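Local structure of Sodium/calcium exchanger regulatory protein 1 (Loligo pealei, 3PPT) at residues 1-10 / 36-44; 45-53 / 60-68. The protein binds and may transport fatty acids such as palmitoleate, also binds phosphoinositides, and when phosphorylated stimulates the sodium/calcium exchanger of squid optic nerve. One frame throughout, in Å; residues are numbered along the deposited sequence. Where two conformers were deposited one is given.

Contact 1: 1-10 / 36-44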
ATOM      1  N   ALA A   1     -13.342  -6.524   4.634  1.00 17.70           N
ATOM      2  CA  ALA A   1     -12.443  -5.584   3.975  1.00 16.42           C
ATOM      3  C   ALA A   1     -13.056  -4.986   2.710  1.00 15.84           C
ATOM      4  O   ALA A   1     -12.402  -4.209   2.014  1.00 16.08           O
ATOM      5  CB  ALA A   1     -11.129  -6.266   3.648  1.00 17.46           C
ATOM      6  N   ALA A   2     -14.308  -5.336   2.418  1.00 15.68           N
ATOM      7  CA  ALA A   2     -14.956  -4.935   1.168  1.00 16.42           C
ATOM      8  C   ALA A   2     -15.087  -3.422   0.985  1.00 16.36           C
ATOM      9  O   ALA A   2     -15.149  -2.930  -0.146  1.00 17.01           O
ATOM     10  CB  ALA A   2     -16.321  -5.599   1.046  1.00 17.87           C
ATOM     11  N   ASP A   3     -15.143  -2.683   2.086  1.00 14.80           N
ATOM     12  CA  ASP A   3     -15.266  -1.233   2.010  1.00 15.52           C
ATOM     13  C   ASP A   3     -13.976  -0.498   1.639  1.00 14.99           C
ATOM     14  O   ASP A   3     -13.958   0.726   1.528  1.00 15.48           O
ATOM     15  CB  ASP A   3     -15.877  -0.650   3.286  1.00 16.19           C
ATOM     16  CG  ASP A   3     -15.139  -1.058   4.557  1.00 15.77           C
ATOM     17  OD1 ASP A   3     -15.278  -0.303   5.545  1.00 15.28           O
ATOM     18  OD2 ASP A   3     -14.444  -2.105   4.599  1.00 15.51           O
ATOM     19  N   LEU A   4     -12.886  -1.234   1.434  1.00 13.99           N
ATOM     20  CA  LEU A   4     -11.668  -0.627   0.910  1.00 12.60           C
ATOM     21  C   LEU A   4     -11.851  -0.180  -0.536  1.00 13.36           C
ATOM     22  O   LEU A   4     -11.099   0.647  -1.027  1.00 12.79           O
ATOM     23  CB  LEU A   4     -10.485  -1.599   1.041  1.00 12.33           C
ATOM     24  CG  LEU A   4      -9.904  -1.710   2.453  1.00 12.42           C
ATOM     25  CD1 LEU A   4      -8.997  -2.930   2.552  1.00 13.80           C
ATOM     26  CD2 LEU A   4      -9.159  -0.425   2.859  1.00 13.06           C
ATOM     27  N   ALA A   5     -12.869  -0.715  -1.209  1.00 13.36           N
ATOM     28  CA  ALA A   5     -13.149  -0.309  -2.582  1.00 14.65           C
ATOM     29  C   ALA A   5     -13.404   1.189  -2.677  1.00 14.63           C
ATOM     30  O   ALA A   5     -14.075   1.777  -1.824  1.00 14.61           O
ATOM     31  CB  ALA A   5     -14.361  -1.076  -3.140  1.00 16.65           C
ATOM     32  N   GLY A   6     -12.857   1.791  -3.723  1.00 13.96           N
ATOM     33  CA  GLY A   6     -13.113   3.186  -4.038  1.00 14.14           C
ATOM     34  C   GLY A   6     -11.818   3.943  -4.230  1.00 13.08           C
ATOM     35  O   GLY A   6     -10.778   3.353  -4.543  1.00 14.09           O
ATOM     36  N   LYS A   7     -11.876   5.256  -4.041  1.00 12.37           N
ATOM     37  CA  LYS A   7     -10.708   6.105  -4.234  1.00 11.71           C
ATOM     38  C   LYS A   7     -10.337   6.795  -2.933  1.00 11.71           C
ATOM     39  O   LYS A   7     -11.210   7.199  -2.152  1.00 12.49           O
ATOM     40  CB  LYS A   7     -10.984   7.132  -5.338  1.00 12.43           C
ATOM     41  CG  LYS A   7      -9.811   8.040  -5.635  1.00 12.39           C
ATOM     42  CD  LYS A   7     -10.056   8.871  -6.880  1.00 13.90           C
ATOM     43  CE  LYS A   7      -8.828   9.683  -7.199  1.00 14.74           C
ATOM     44  NZ  LYS A   7      -9.053  10.484  -8.423  1.00 15.05           N
ATOM     45  N   TRP A   8      -9.032   6.929  -2.713  1.00 11.17           N
ATOM     46  CA  TRP A   8      -8.468   7.397  -1.457  1.00 10.79           C
ATOM     47  C   TRP A   8      -7.344   8.373  -1.760  1.00 10.85           C
ATOM     48  O   TRP A   8      -6.627   8.195  -2.741  1.00 11.69           O
ATOM     49  CB  TRP A   8      -7.863   6.206  -0.702  1.00 11.20           C
ATOM     50  CG  TRP A   8      -8.862   5.151  -0.375  1.00 11.40           C
ATOM     51  CD1 TRP A   8      -9.106   3.990  -1.060  1.00 11.72           C
ATOM     52  CD2 TRP A   8      -9.762   5.161   0.735  1.00 11.53           C
ATOM     53  NE1 TRP A   8     -10.106   3.274  -0.431  1.00 12.45           N
ATOM     54  CE2 TRP A   8     -10.524   3.975   0.670  1.00 11.70           C
ATOM     55  CE3 TRP A   8      -9.990   6.058   1.783  1.00 11.25           C
ATOM     56  CZ2 TRP A   8     -11.509   3.670   1.614  1.00 13.32           C
ATOM     57  CZ3 TRP A   8     -10.960   5.757   2.718  1.00 12.22           C
ATOM     58  CH2 TRP A   8     -11.708   4.571   2.628  1.00 12.52           C
ATOM     59  N   ILE A   9      -7.151   9.375  -0.910  1.00 11.26           N
ATOM     60  CA  ILE A   9      -6.021  10.294  -1.070  1.00 11.33           C
ATOM     61  C   ILE A   9      -5.310  10.491   0.274  1.00 10.35           C
ATOM     62  O   ILE A   9      -5.953  10.551   1.315  1.00 10.96           O
ATOM     63  CB  ILE A   9      -6.478  11.628  -1.713  1.00 13.14           C
ATOM     64  CG1 ILE A   9      -5.273  12.454  -2.171  1.00 14.71           C
ATOM     65  CG2 ILE A   9      -7.409  12.402  -0.767  1.00 14.02           C
ATOM     66  CD1 ILE A   9      -5.644  13.553  -3.166  1.00 15.63           C
ATOM     67  N   LEU A  10      -3.981  10.559   0.255  1.00 10.06           N
ATOM     68  CA  LEU A  10      -3.224  10.609   1.498  1.00 10.40           C
ATOM     69  C   LEU A  10      -3.574  11.842   2.313  1.00 10.77           C
ATOM     70  O   LEU A  10      -3.580  12.948   1.778  1.00 12.10           O
ATOM     71  CB  LEU A  10      -1.730  10.645   1.198  1.00 10.37           C
ATOM     72  CG  LEU A  10      -0.826  10.582   2.435  1.00 11.49           C
ATOM     73  CD1 LEU A  10      -0.876   9.194   3.068  1.00 12.24           C
ATOM     74  CD2 LEU A  10       0.611  10.982   2.089  1.00 12.70           C
ATOM     75  N   ALA A  36       5.131  13.398  -1.819  1.00 12.51           N
ATOM     76  CA  ALA A  36       3.976  13.015  -2.620  1.00 12.39           C
ATOM     77  C   ALA A  36       2.671  13.015  -1.832  1.00 12.47           C
ATOM     78  O   ALA A  36       2.658  12.844  -0.609  1.00 12.67           O
ATOM     79  CB  ALA A  36       4.201  11.642  -3.246  1.00 12.80           C
ATOM     80  N   THR A  37       1.572  13.153  -2.562  1.00 12.74           N
ATOM     81  CA  THR A  37       0.234  12.983  -2.008  1.00 13.43           C
ATOM     82  C   THR A  37      -0.477  11.944  -2.866  1.00 12.14           C
ATOM     83  O   THR A  37      -1.311  12.274  -3.701  1.00 13.11           O
ATOM     84  CB  THR A  37      -0.557  14.309  -2.010  1.00 16.33           C
ATOM     85  OG1 THR A  37       0.241  15.333  -1.404  1.00 19.01           O
ATOM     86  CG2 THR A  37      -1.863  14.156  -1.233  1.00 17.22           C
ATOM     87  N   PRO A  38      -0.147  10.668  -2.658  0.57 10.47           N
ATOM     88  CA  PRO A  38      -0.676   9.632  -3.548  0.57 10.15           C
ATOM     89  C   PRO A  38      -2.169   9.404  -3.415  0.57  9.35           C
ATOM     90  O   PRO A  38      -2.778   9.649  -2.362  0.57 10.62           O
ATOM     91  CB  PRO A  38       0.058   8.372  -3.086  0.57  9.53           C
ATOM     92  CG  PRO A  38       0.440   8.667  -1.667  0.57 10.17           C
ATOM     93  CD  PRO A  38       0.779  10.118  -1.655  0.57 10.82           C
ATOM     94  N   THR A  39      -2.748   8.911  -4.499  1.00  9.50           N
ATOM     95  CA  THR A  39      -4.085   8.349  -4.447  1.00  9.79           C
ATOM     96  C   THR A  39      -3.982   6.835  -4.570  1.00 10.05           C
ATOM     97  O   THR A  39      -3.064   6.310  -5.211  1.00 11.01           O
ATOM     98  CB  THR A  39      -4.987   8.857  -5.571  1.00 11.28           C
ATOM     99  OG1 THR A  39      -4.456   8.448  -6.839  1.00 12.74           O
ATOM    100  CG2 THR A  39      -5.114  10.380  -5.496  1.00 11.55           C
ATOM    101  N   GLN A  40      -4.944   6.142  -3.977  1.00  9.78           N
ATOM    102  CA  GLN A  40      -5.120   4.716  -4.217  1.00 10.36           C
ATOM    103  C   GLN A  40      -6.526   4.490  -4.731  1.00 10.85           C
ATOM    104  O   GLN A  40      -7.502   5.015  -4.171  1.00 12.01           O
ATOM    105  CB  GLN A  40      -4.887   3.888  -2.956  1.00 10.19           C
ATOM    106  CG  GLN A  40      -3.421   3.842  -2.538  1.00 10.61           C
ATOM    107  CD  GLN A  40      -3.157   2.863  -1.403  1.00 10.53           C
ATOM    108  OE1 GLN A  40      -3.865   1.860  -1.264  1.00 11.06           O
ATOM    109  NE2 GLN A  40      -2.127   3.135  -0.596  1.00 12.15           N
ATOM    110  N   GLU A  41      -6.630   3.696  -5.786  0.61 11.06           N
ATOM    111  CA  GLU A  41      -7.918   3.289  -6.309  0.61 11.31           C
ATOM    112  C   GLU A  41      -8.000   1.788  -6.228  0.61 11.52           C
ATOM    113  O   GLU A  41      -7.178   1.075  -6.810  0.61 11.82           O
ATOM    114  CB  GLU A  41      -8.072   3.773  -7.732  0.61 13.00           C
ATOM    115  CG  GLU A  41      -8.295   5.252  -7.761  0.61 13.84           C
ATOM    116  CD  GLU A  41      -8.195   5.820  -9.141  0.61 14.74           C
ATOM    117  OE1 GLU A  41      -7.056   5.899  -9.642  0.61 15.41           O
ATOM    118  OE2 GLU A  41      -9.249   6.188  -9.715  0.61 14.94           O
ATOM    119  N   ILE A  42      -8.983   1.321  -5.471  1.00 11.81           N
ATOM    120  CA  ILE A  42      -9.096  -0.086  -5.146  1.00 12.11           C
ATOM    121  C   ILE A  42     -10.401  -0.603  -5.723  1.00 12.61           C
ATOM    122  O   ILE A  42     -11.469  -0.014  -5.513  1.00 13.59           O
ATOM    123  CB  ILE A  42      -9.064  -0.270  -3.608  1.00 12.02           C
ATOM    124  CG1 ILE A  42      -7.734   0.265  -3.049  1.00 12.29           C
ATOM    125  CG2 ILE A  42      -9.324  -1.727  -3.209  1.00 12.70           C
ATOM    126  CD1 ILE A  42      -7.605   0.176  -1.541  1.00 13.22           C
ATOM    127  N   LYS A  43     -10.296  -1.684  -6.484  1.00 13.04           N
ATOM    128  CA  LYS A  43     -11.458  -2.345  -7.063  1.00 14.79           C
ATOM    129  C   LYS A  43     -11.519  -3.768  -6.548  1.00 14.14           C
ATOM    130  O   LYS A  43     -10.481  -4.421  -6.388  1.00 13.26           O
ATOM    131  CB  LYS A  43     -11.366  -2.347  -8.585  1.00 18.31           C
ATOM    132  CG  LYS A  43     -11.436  -0.958  -9.183  1.00 21.06           C
ATOM    133  CD  LYS A  43     -11.007  -0.950 -10.637  1.00 24.38           C
ATOM    134  CE  LYS A  43     -10.993   0.463 -11.179  1.00 27.10           C
ATOM    135  NZ  LYS A  43     -12.369   0.944 -11.457  1.00 28.75           N
ATOM    136  N   ILE A  44     -12.733  -4.240  -6.274  1.00 13.99           N
ATOM    137  CA  ILE A  44     -12.932  -5.575  -5.739  1.00 14.53           C
ATOM    138  C   ILE A  44     -14.086  -6.234  -6.468  1.00 15.09           C
ATOM    139  O   ILE A  44     -15.170  -5.651  -6.596  1.00 16.24           O
ATOM    140  CB  ILE A  44     -13.253  -5.534  -4.243  1.00 15.23           C
ATOM    141  CG1 ILE A  44     -12.156  -4.777  -3.494  1.00 15.87           C
ATOM    142  CG2 ILE A  44     -13.362  -6.953  -3.678  1.00 16.16           C
ATOM    143  CD1 ILE A  44     -12.538  -4.440  -2.078  1.00 16.43           C
TER

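Contact 2: 45-53 / 60-68. With PAM (palmitoleic acid), chain B.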
ATOM      1  N   ASP A  45     -13.845  -7.440  -6.965  1.00 15.89           N
ATOM      2  CA  ASP A  45     -14.895  -8.250  -7.578  1.00 17.59           C
ATOM      3  C   ASP A  45     -14.738  -9.660  -7.016  1.00 18.31           C
ATOM      4  O   ASP A  45     -13.873 -10.422  -7.454  1.00 18.08           O
ATOM      5  CB  ASP A  45     -14.756  -8.237  -9.106  1.00 19.34           C
ATOM      6  CG  ASP A  45     -15.935  -8.868  -9.819  1.00 23.07           C
ATOM      7  OD1 ASP A  45     -16.720  -9.596  -9.177  1.00 24.72           O
ATOM      8  OD2 ASP A  45     -16.062  -8.639 -11.038  1.00 24.96           O
ATOM      9  N   GLY A  46     -15.572 -10.002  -6.037  1.00 19.70           N
ATOM     10  CA  GLY A  46     -15.440 -11.274  -5.350  1.00 19.94           C
ATOM     11  C   GLY A  46     -14.112 -11.318  -4.618  1.00 20.21           C
ATOM     12  O   GLY A  46     -13.846 -10.474  -3.757  1.00 21.90           O
ATOM     13  N   ASP A  47     -13.264 -12.282  -4.964  1.00 18.73           N
ATOM     14  CA  ASP A  47     -11.931 -12.351  -4.366  1.00 18.27           C
ATOM     15  C   ASP A  47     -10.841 -11.805  -5.289  1.00 16.91           C
ATOM     16  O   ASP A  47      -9.656 -12.039  -5.068  1.00 16.63           O
ATOM     17  CB  ASP A  47     -11.591 -13.768  -3.898  1.00 20.74           C
ATOM     18  CG  ASP A  47     -11.619 -14.783  -5.025  1.00 23.52           C
ATOM     19  OD1 ASP A  47     -11.863 -14.390  -6.185  1.00 24.82           O
ATOM     20  OD2 ASP A  47     -11.388 -15.983  -4.745  1.00 25.87           O
ATOM     21  N   SER A  48     -11.260 -11.103  -6.337  0.54 16.07           N
ATOM     22  CA  SER A  48     -10.330 -10.433  -7.236  0.54 14.93           C
ATOM     23  C   SER A  48     -10.192  -8.969  -6.839  0.54 14.20           C
ATOM     24  O   SER A  48     -11.188  -8.272  -6.630  0.54 14.72           O
ATOM     25  CB  SER A  48     -10.803 -10.539  -8.688  0.54 15.06           C
ATOM     26  OG  SER A  48     -10.772 -11.880  -9.145  0.54 15.31           O
ATOM     27  N   TRP A  49      -8.949  -8.512  -6.740  1.00 12.73           N
ATOM     28  CA  TRP A  49      -8.649  -7.140  -6.345  1.00 12.27           C
ATOM     29  C   TRP A  49      -7.724  -6.464  -7.337  1.00 11.51           C
ATOM     30  O   TRP A  49      -6.904  -7.115  -7.977  1.00 12.71           O
ATOM     31  CB  TRP A  49      -7.916  -7.125  -5.001  1.00 12.40           C
ATOM     32  CG  TRP A  49      -8.761  -7.435  -3.818  1.00 12.93           C
ATOM     33  CD1 TRP A  49      -9.503  -8.563  -3.602  1.00 14.23           C
ATOM     34  CD2 TRP A  49      -8.947  -6.604  -2.668  1.00 13.64           C
ATOM     35  NE1 TRP A  49     -10.144  -8.479  -2.387  1.00 14.24           N
ATOM     36  CE2 TRP A  49      -9.819  -7.284  -1.795  1.00 14.11           C
ATOM     37  CE3 TRP A  49      -8.450  -5.349  -2.290  1.00 14.56           C
ATOM     38  CZ2 TRP A  49     -10.219  -6.748  -0.569  1.00 14.56           C
ATOM     39  CZ3 TRP A  49      -8.851  -4.810  -1.077  1.00 14.21           C
ATOM     40  CH2 TRP A  49      -9.724  -5.514  -0.223  1.00 14.98           C
ATOM     41  N   SER A  50      -7.844  -5.145  -7.440  1.00 12.57           N
ATOM     42  CA  SER A  50      -6.785  -4.354  -8.049  1.00 13.22           C
ATOM     43  C   SER A  50      -6.557  -3.082  -7.254  1.00 12.02           C
ATOM     44  O   SER A  50      -7.490  -2.520  -6.673  1.00 12.28           O
ATOM     45  CB  SER A  50      -7.075  -4.036  -9.514  1.00 15.90           C
ATOM     46  OG  SER A  50      -8.220  -3.218  -9.639  1.00 17.81           O
ATOM     47  N   ILE A  51      -5.305  -2.650  -7.209  1.00 11.09           N
ATOM     48  CA  ILE A  51      -4.952  -1.420  -6.509  1.00 10.59           C
ATOM     49  C   ILE A  51      -4.004  -0.608  -7.368  1.00 10.39           C
ATOM     50  O   ILE A  51      -2.913  -1.071  -7.718  1.00 10.13           O
ATOM     51  CB  ILE A  51      -4.262  -1.699  -5.158  1.00 11.39           C
ATOM     52  CG1 ILE A  51      -5.136  -2.589  -4.272  1.00 12.53           C
ATOM     53  CG2 ILE A  51      -3.948  -0.388  -4.449  1.00 12.11           C
ATOM     54  CD1 ILE A  51      -4.551  -2.849  -2.900  1.00 14.48           C
ATOM     55  N   LYS A  52      -4.438   0.600  -7.716  1.00 10.30           N
ATOM     56  CA  LYS A  52      -3.612   1.547  -8.457  1.00 10.45           C
ATOM     57  C   LYS A  52      -3.192   2.658  -7.511  1.00  9.50           C
ATOM     58  O   LYS A  52      -4.040   3.341  -6.930  1.00 10.39           O
ATOM     59  CB  LYS A  52      -4.379   2.139  -9.652  1.00 11.85           C
ATOM     60  CG  LYS A  52      -3.563   3.190 -10.411  1.00 12.82           C
ATOM     61  CD  LYS A  52      -4.360   3.898 -11.511  1.00 15.46           C
ATOM     62  CE  LYS A  52      -4.756   2.967 -12.623  1.00 18.70           C
ATOM     63  NZ  LYS A  52      -3.588   2.513 -13.420  1.00 20.84           N
ATOM     64  N   THR A  53      -1.883   2.838  -7.354  1.00  9.66           N
ATOM     65  CA  THR A  53      -1.360   3.913  -6.512  1.00 10.15           C
ATOM     66  C   THR A  53      -0.674   4.911  -7.417  1.00  9.98           C
ATOM     67  O   THR A  53       0.263   4.549  -8.126  1.00 11.08           O
ATOM     68  CB  THR A  53      -0.355   3.397  -5.456  1.00 10.40           C
ATOM     69  OG1 THR A  53      -0.961   2.330  -4.709  1.00 10.69           O
ATOM     70  CG2 THR A  53       0.039   4.517  -4.506  1.00 11.21           C
ATOM     71  N   THR A  60       1.934   2.668  -9.542  1.00 11.25           N
ATOM     72  CA  THR A  60       1.977   1.217  -9.460  1.00 11.46           C
ATOM     73  C   THR A  60       0.580   0.657  -9.647  1.00 11.52           C
ATOM     74  O   THR A  60      -0.416   1.279  -9.268  1.00 11.41           O
ATOM     75  CB  THR A  60       2.524   0.717  -8.111  1.00 11.69           C
ATOM     76  OG1 THR A  60       1.717   1.226  -7.039  1.00 11.07           O
ATOM     77  CG2 THR A  60       3.957   1.160  -7.934  1.00 13.40           C
ATOM     78  N   ASP A  61       0.529  -0.527 -10.238  1.00 13.16           N
ATOM     79  CA  ASP A  61      -0.708  -1.252 -10.432  1.00 14.72           C
ATOM     80  C   ASP A  61      -0.477  -2.688 -10.049  1.00 15.29           C
ATOM     81  O   ASP A  61       0.483  -3.317 -10.509  1.00 18.72           O
ATOM     82  CB  ASP A  61      -1.122  -1.215 -11.897  0.67 15.78           C
ATOM     83  CG  ASP A  61      -1.593   0.132 -12.319  0.67 18.02           C
ATOM     84  OD1 ASP A  61      -2.727   0.490 -11.947  0.67 19.46           O
ATOM     85  OD2 ASP A  61      -0.834   0.828 -13.021  0.67 18.93           O
ATOM     86  N   ILE A  62      -1.356  -3.224  -9.218  1.00 13.54           N
ATOM     87  CA  ILE A  62      -1.329  -4.646  -8.968  1.00 13.49           C
ATOM     88  C   ILE A  62      -2.735  -5.208  -9.062  1.00 12.63           C
ATOM     89  O   ILE A  62      -3.724  -4.518  -8.780  1.00 12.66           O
ATOM     90  CB  ILE A  62      -0.708  -5.003  -7.599  1.00 15.37           C
ATOM     91  CG1 ILE A  62      -1.519  -4.400  -6.450  1.00 14.30           C
ATOM     92  CG2 ILE A  62       0.756  -4.577  -7.530  1.00 16.99           C
ATOM     93  CD1 ILE A  62      -1.032  -4.819  -5.075  1.00 15.32           C
ATOM     94  N   SER A  63      -2.828  -6.460  -9.491  0.68 12.37           N
ATOM     95  CA  SER A  63      -4.094  -7.177  -9.444  0.68 12.12           C
ATOM     96  C   SER A  63      -3.807  -8.587  -8.964  0.68 11.65           C
ATOM     97  O   SER A  63      -2.765  -9.161  -9.280  0.68 13.04           O
ATOM     98  CB  SER A  63      -4.845  -7.158 -10.786  0.68 12.60           C
ATOM     99  OG  SER A  63      -4.092  -7.724 -11.841  0.68 13.98           O
ATOM    100  N   PHE A  64      -4.719  -9.120  -8.162  1.00 12.02           N
ATOM    101  CA  PHE A  64      -4.481 -10.381  -7.486  1.00 12.67           C
ATOM    102  C   PHE A  64      -5.765 -11.040  -7.060  1.00 13.47           C
ATOM    103  O   PHE A  64      -6.827 -10.427  -7.045  1.00 14.23           O
ATOM    104  CB  PHE A  64      -3.566 -10.174  -6.258  1.00 12.72           C
ATOM    105  CG  PHE A  64      -4.057  -9.121  -5.285  1.00 12.24           C
ATOM    106  CD1 PHE A  64      -4.907  -9.464  -4.237  1.00 12.99           C
ATOM    107  CD2 PHE A  64      -3.668  -7.792  -5.419  1.00 12.47           C
ATOM    108  CE1 PHE A  64      -5.346  -8.511  -3.337  1.00 13.33           C
ATOM    109  CE2 PHE A  64      -4.111  -6.827  -4.520  1.00 12.59           C
ATOM    110  CZ  PHE A  64      -4.951  -7.184  -3.480  1.00 13.28           C
ATOM    111  N   THR A  65      -5.638 -12.313  -6.720  1.00 14.05           N
ATOM    112  CA  THR A  65      -6.707 -13.087  -6.121  1.00 15.26           C
ATOM    113  C   THR A  65      -6.322 -13.313  -4.668  1.00 14.39           C
ATOM    114  O   THR A  65      -5.187 -13.685  -4.384  1.00 14.25           O
ATOM    115  CB  THR A  65      -6.836 -14.458  -6.813  1.00 17.30           C
ATOM    116  OG1 THR A  65      -7.029 -14.267  -8.221  1.00 19.18           O
ATOM    117  CG2 THR A  65      -8.004 -15.254  -6.228  1.00 19.22           C
ATOM    118  N   ILE A  66      -7.253 -13.072  -3.749  1.00 13.88           N
ATOM    119  CA  ILE A  66      -6.994 -13.324  -2.336  1.00 15.03           C
ATOM    120  C   ILE A  66      -6.505 -14.760  -2.136  1.00 15.27           C
ATOM    121  O   ILE A  66      -7.100 -15.704  -2.654  1.00 16.81           O
ATOM    122  CB  ILE A  66      -8.257 -13.067  -1.492  1.00 15.35           C
ATOM    123  CG1 ILE A  66      -8.618 -11.571  -1.524  1.00 16.20           C
ATOM    124  CG2 ILE A  66      -8.086 -13.588  -0.063  1.00 16.17           C
ATOM    125  CD1 ILE A  66      -7.590 -10.660  -0.856  1.00 17.18           C
ATOM    126  N   GLY A  67      -5.398 -14.912  -1.413  1.00 15.13           N
ATOM    127  CA  GLY A  67      -4.850 -16.220  -1.098  1.00 16.16           C
ATOM    128  C   GLY A  67      -3.868 -16.782  -2.108  1.00 16.83           C
ATOM    129  O   GLY A  67      -3.270 -17.822  -1.846  1.00 18.49           O
ATOM    130  N   GLN A  68      -3.694 -16.108  -3.243  1.00 15.80           N
ATOM    131  CA  GLN A  68      -2.825 -16.604  -4.313  1.00 15.89           C
ATOM    132  C   GLN A  68      -1.551 -15.764  -4.446  1.00 14.55           C
ATOM    133  O   GLN A  68      -1.600 -14.580  -4.771  1.00 14.38           O
ATOM    134  CB  GLN A  68      -3.589 -16.636  -5.643  1.00 17.94           C
ATOM    135  CG  GLN A  68      -2.802 -17.149  -6.837  0.57 19.72           C
ATOM    136  CD  GLN A  68      -3.542 -16.912  -8.145  0.57 21.73           C
ATOM    137  OE1 GLN A  68      -3.754 -15.769  -8.554  0.57 22.04           O
ATOM    138  NE2 GLN A  68      -3.955 -17.991  -8.797  0.57 22.93           N
TER
HETATM  139  C1  PAM B 500       1.480   4.283   0.143  0.84 11.82           C
HETATM  140  O1  PAM B 500       0.738   3.643  -0.645  0.84 12.15           O
HETATM  141  O2  PAM B 500       1.077   5.318   0.727  0.84 11.73           O
HETATM  142  C2  PAM B 500       2.899   3.814   0.415  0.84 13.31           C
HETATM  143  C3  PAM B 500       3.375   2.717  -0.528  0.84 14.01           C
HETATM  144  C4  PAM B 500       4.827   2.343  -0.238  0.84 14.65           C
HETATM  145  C5  PAM B 500       5.340   1.356  -1.286  0.84 14.94           C
HETATM  146  C6  PAM B 500       6.775   0.888  -1.068  0.84 15.25           C
HETATM  147  C7  PAM B 500       7.765   2.045  -1.001  1.00 16.75           C
HETATM  148  C8  PAM B 500       7.777   2.837  -2.301  1.00 18.51           C
HETATM  149  C9  PAM B 500       8.738   3.993  -2.187  1.00 19.64           C
HETATM  150  C10 PAM B 500       8.926   4.856  -3.188  0.84 20.46           C
HETATM  151  C11 PAM B 500       8.190   4.745  -4.501  0.84 22.76           C
HETATM  152  C12 PAM B 500       7.381   6.012  -4.730  0.84 24.76           C
HETATM  153  C13 PAM B 500       5.893   5.782  -4.524  0.84 26.38           C
HETATM  154  C14 PAM B 500       5.305   4.985  -5.682  0.84 26.53           C
HETATM  155  C15 PAM B 500       3.796   4.867  -5.521  0.84 26.10           C
HETATM  156  C16 PAM B 500       3.091   5.062  -6.840  0.84 25.12           C
HETATM  157  O   HOH W   1      -9.827 -16.303  -2.470  1.00 29.47           O
HETATM  158  O   HOH W   2      -0.657   0.032  -6.289  1.00 11.02           O

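Contact 1: 1-10 / 36-44
W8 and I42 meet on the inner face of two antiparallel strands, 6-10 and 39-44, whose directions differ by 163°. Paired bonds fix the register: G6 exchanges N-H and carbonyl with I42, W8 does the same with Q40, and L10 N adds a single bond to P38 O. The indole can be followed outward. Its CB lies 3.7 Å from Q40 O, and CD1 comes slightly closer to that oxygen, which sits near the ring plane at the edge. CD1 also meets I42 CD1 at 4.1 Å, the two side chains crossing at a slant. NE1 then turns back on its own segment and donates to L4 O at 2.9 Å, nearly straight (171°) and in the ring plane, though tilted from the carbonyl plane. V107 and M112 also pack against the W8 side chain. Chi1 of -61° places the indole beside the backbone N, and chi2 turns NE1 toward the 3-10 turn of residues 2-4. L4 O is also packed by I42 CB at 3.4 Å, so one carbonyl joins turn, indole and neighbouring strand. A phenylalanine in place of W8 has no N-H for L4 O, and the 3-10 turn would probably be less firmly tied to the strand. G6 adopts positive phi, where a CB would collide with the carbonyl of A5. On the outer face, K7 CG lies alongside E41 CG at 3.8 Å, but K7 NZ and E41 OE2 stay 4.5 Å apart, beyond a salt bridge. Across the sheet from them, Q40 carries its amide to R105 and close to the fatty acid carboxylate. The chemistry thus implies a backbone-bonded seam whose inner face is mainly apolar, with Q40 the polar side chain that reaches the ligand pocket.

Contact 2: 45-53 / 60-68
The unusual feature is how W49 and F64 overlap: W49 CB, more than the indole, sits over the F64 face. It stands 3.6 Å from the ring centroid and 26° off the normal, a CH-pi contact. The indole's five-membered ring is nearly parallel to the phenyl (17°) but slid so far that the rings barely overlap. The first torsion of F64 (chi1 54°) sets CG between backbone N and carbonyl carbon, which brings the ring across toward W49. I66 extends the cluster: its CD1 lies over an indole face, 4.0 Å from the five-membered centroid. I51 CD1 reaches the edge of the F64 ring, and M91, I86 and F70 pack around the group. W49, I51 and F64 lie on the inner face of the hairpin of strands 48-54 and 59-65, part of the beta-barrel wall that in this fatty-acid binding protein family encloses hydrophobic ligands; I66 follows its second strand. Reciprocal backbone pairs at W49/F64, I51/I62 and T53/T60 run along it, and I66 N to D47 O prolongs them beyond the strands. At the opposite end hydroxyls and a water enter the interior beside the ligand tail. The water donates to I51 O at 2.9 Å and is hydrogen-bonded to the hydroxyls of T53 and T60. The ligand's terminal methyl C16 comes closest to T53 O, 3.1 Å, and packs against T53 CG2 at 3.9 Å. On the outer face K52 bends at its last two torsions to set NZ on the syn side of D61 OD1, a salt bridge in one of D61's two deposited conformers and so perhaps partial. The hairpin interior is therefore filled by aromatic and aliphatic groups at one end, and at the other by a hydrated threonine pair beside the fatty acid tail.

Contacts 1 and 2 are alternate seams of one antiparallel barrel sheet; the seam between them pairs 39-45, of contact 1, with 48-54, of contact 2, where E41 N to K52 O is a probable hydrogen bond and I44 packs on W49. Contact 1 joins strands separated by helices 16-23 and 27-35, its centre about 9 Å from the chain centre; contact 2 is a local hairpin about 12 Å out. The inner faces are the more buried in both, though T60 and I62 are partly exposed. Contact 1 relies on an indole-to-carbonyl bond and sends Q40 to the ligand's carboxylate; contact 2 uses CH-pi packing, bridging water and an outer salt bridge, beside the methyl end.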